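Local coordinates for protein split-Soret cytochrome c (Desulfovibrio desulfuricans, PDB 1H21) that carries two heme c groups and probably one [2Fe-2S] cluster per subunit as a dimeric electron-transfer cytochrome that may take part in sulfate reduction, at residues N110-W115 / A179-E184. Numbering follows the deposited sequence.
Sequences NELFRW and AFKAAE
Leu112 and Ala182 bring their CA atoms within 6.4 Å where two helical segments, 110-115 and 179-184, run roughly antiparallel at 149°, their axes 10.0 Å apart. This is antiparallel helix packing in the strand-free, helix-and-loop fold of split-Soret cytochrome c, joining helix 102-118 to the long helix 165-192, and it illustrates how a single amphipathic lysine can fill an interface with its methylenes and still place its charge. Lys181 reaches across from helix 165-192 and lays its aliphatic stem over one face of the Trp115 indole. In this CH-pi contact CG of Lys181 lies over the face of the six-membered ring of Trp115, shifted toward its CD2-CE3 side, 3.7 Å from the centroid, while CB of Lys181 also sits over the six-membered ring, its nearest atoms being CZ3 and CH2. A bend at chi2 (57°) in an otherwise extended chain carries the lysine along the indole, and NZ ends above the five-membered ring, 25° off the normal, as a longer cation-pi partner. Glu111, one helical turn before Trp115, crosses the lysine at about a right angle and closes the salt bridge. Its other carboxylate oxygen, OE1, accepts a hydrogen bond from the backbone N of Thr199, so the group is held at both oxygens. Leu112 packs alongside, its CD1 3.8 Å from CG of Lys181, and its CD2 meets CB of Ala182 in looser apolar packing. Ala92 of helix 87-99 touches both Leu112 and Ala182, so that three helices meet there. The side chain of Trp115 is about 10 Å from that of Cys86, an inferred cluster ligand. At the charged end, NZ of Lys181 donates to the anti lone pair of OE2 of Glu111 over 2.9 Å.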
loop_
_atom_site.group_PDB
_atom_site.type_symbol
_atom_site.label_atom_id
_atom_site.label_comp_id
_atom_site.label_asym_id
_atom_site.label_seq_id
_atom_site.Cartn_x
_atom_site.Cartn_y
_atom_site.Cartn_z
ATOM N N ASN A 110 -1.905 0.013 14.087
ATOM C CA ASN A 110 -2.360 1.310 14.564
ATOM C C ASN A 110 -1.226 2.028 15.275
ATOM O O ASN A 110 -1.041 3.235 15.104
ATOM C CB ASN A 110 -3.550 1.174 15.516
ATOM C CG ASN A 110 -4.861 0.942 14.786
ATOM O OD1 ASN A 110 -4.941 1.057 13.563
ATOM N ND2 ASN A 110 -5.905 0.622 15.538
ATOM N N GLU A 111 -0.467 1.281 16.072
ATOM C CA GLU A 111 0.655 1.863 16.796
ATOM C C GLU A 111 1.768 2.255 15.826
ATOM O O GLU A 111 2.312 3.364 15.894
ATOM C CB GLU A 111 1.189 0.891 17.862
ATOM C CG GLU A 111 2.624 1.186 18.270
ATOM C CD GLU A 111 2.915 0.935 19.724
ATOM O OE1 GLU A 111 1.979 0.645 20.497
ATOM O OE2 GLU A 111 4.107 1.052 20.096
ATOM N N LEU A 112 2.115 1.343 14.926
ATOM C CA LEU A 112 3.148 1.605 13.939
ATOM C C LEU A 112 2.804 2.840 13.096
ATOM O O LEU A 112 3.623 3.752 12.980
ATOM C CB LEU A 112 3.325 0.374 13.053
ATOM C CG LEU A 112 4.373 0.478 11.964
ATOM C CD1 LEU A 112 5.730 0.814 12.589
ATOM C CD2 LEU A 112 4.393 -0.843 11.193
ATOM N N PHE A 113 1.576 2.894 12.575
ATOM C CA PHE A 113 1.114 4.011 11.744
ATOM C C PHE A 113 0.917 5.354 12.483
ATOM O O PHE A 113 1.349 6.389 11.980
ATOM C CB PHE A 113 -0.153 3.620 10.969
ATOM C CG PHE A 113 0.095 2.672 9.815
ATOM C CD1 PHE A 113 1.293 1.961 9.709
ATOM C CD2 PHE A 113 -0.875 2.482 8.844
ATOM C CE1 PHE A 113 1.519 1.078 8.655
ATOM C CE2 PHE A 113 -0.657 1.601 7.784
ATOM C CZ PHE A 113 0.543 0.898 7.695
ATOM N N ARG A 114 0.270 5.351 13.654
ATOM C CA ARG A 114 0.063 6.584 14.438
ATOM C C ARG A 114 1.415 7.144 14.892
ATOM O O ARG A 114 1.635 8.359 14.909
ATOM C CB ARG A 114 -0.816 6.305 15.651
ATOM C CG ARG A 114 -2.248 6.023 15.290
ATOM C CD ARG A 114 -3.085 5.585 16.464
ATOM N NE ARG A 114 -4.399 5.127 16.012
ATOM C CZ ARG A 114 -5.259 4.407 16.734
ATOM N NH1 ARG A 114 -4.973 4.035 17.980
ATOM N NH2 ARG A 114 -6.431 4.080 16.204
ATOM N N TRP A 115 2.340 6.242 15.205
ATOM C CA TRP A 115 3.663 6.633 15.638
ATOM C C TRP A 115 4.328 7.394 14.508
ATOM O O TRP A 115 4.875 8.485 14.721
ATOM C CB TRP A 115 4.474 5.384 16.006
ATOM C CG TRP A 115 5.967 5.599 16.058
ATOM C CD1 TRP A 115 6.689 6.144 17.086
ATOM C CD2 TRP A 115 6.910 5.299 15.017
ATOM N NE1 TRP A 115 8.026 6.205 16.742
ATOM C CE2 TRP A 115 8.185 5.694 15.478
ATOM C CE3 TRP A 115 6.795 4.741 13.739
ATOM C CZ2 TRP A 115 9.335 5.550 14.707
ATOM C CZ3 TRP A 115 7.937 4.599 12.974
ATOM C CH2 TRP A 115 9.194 5.002 13.460
ATOM N N ALA A 179 11.611 -0.026 10.616
ATOM C CA ALA A 179 12.043 -1.394 10.881
ATOM C C ALA A 179 12.240 -1.533 12.395
ATOM O O ALA A 179 11.732 -2.470 13.017
ATOM C CB ALA A 179 13.352 -1.670 10.162
ATOM N N PHE A 180 12.928 -0.554 12.985
ATOM C CA PHE A 180 13.200 -0.526 14.415
ATOM C C PHE A 180 11.903 -0.544 15.208
ATOM O O PHE A 180 11.705 -1.383 16.093
ATOM C CB PHE A 180 13.999 0.734 14.743
ATOM C CG PHE A 180 14.407 0.841 16.182
ATOM C CD1 PHE A 180 15.652 0.381 16.602
ATOM C CD2 PHE A 180 13.540 1.383 17.127
ATOM C CE1 PHE A 180 16.021 0.454 17.961
ATOM C CE2 PHE A 180 13.901 1.457 18.480
ATOM C CZ PHE A 180 15.141 0.992 18.900
ATOM N N LYS A 181 11.000 0.369 14.877
ATOM C CA LYS A 181 9.718 0.455 15.574
ATOM C C LYS A 181 8.872 -0.812 15.421
ATOM O O LYS A 181 8.269 -1.295 16.380
ATOM C CB LYS A 181 8.931 1.664 15.070
ATOM C CG LYS A 181 7.581 1.822 15.741
ATOM C CD LYS A 181 7.752 1.924 17.243
ATOM C CE LYS A 181 6.425 2.118 17.955
ATOM N NZ LYS A 181 6.631 2.294 19.415
ATOM N N ALA A 182 8.800 -1.330 14.200
ATOM C CA ALA A 182 8.016 -2.533 13.928
ATOM C C ALA A 182 8.570 -3.686 14.750
ATOM O O ALA A 182 7.804 -4.503 15.286
ATOM C CB ALA A 182 8.049 -2.887 12.417
ATOM N N ALA A 183 9.903 -3.743 14.828
ATOM C CA ALA A 183 10.589 -4.783 15.583
ATOM C C ALA A 183 10.131 -4.702 17.037
ATOM O O ALA A 183 9.662 -5.695 17.592
ATOM C CB ALA A 183 12.104 -4.621 15.477
ATOM N N GLU A 184 10.161 -3.506 17.623
ATOM C CA GLU A 184 9.724 -3.355 19.007
ATOM C C GLU A 184 8.290 -3.806 19.211
ATOM O O GLU A 184 7.962 -4.439 20.209
ATOM C CB GLU A 184 9.858 -1.919 19.460
ATOM C CG GLU A 184 11.280 -1.408 19.455
ATOM C CD GLU A 184 11.408 -0.107 20.215
ATOM O OE1 GLU A 184 10.414 0.657 20.276
ATOM O OE2 GLU A 184 12.495 0.146 20.776
#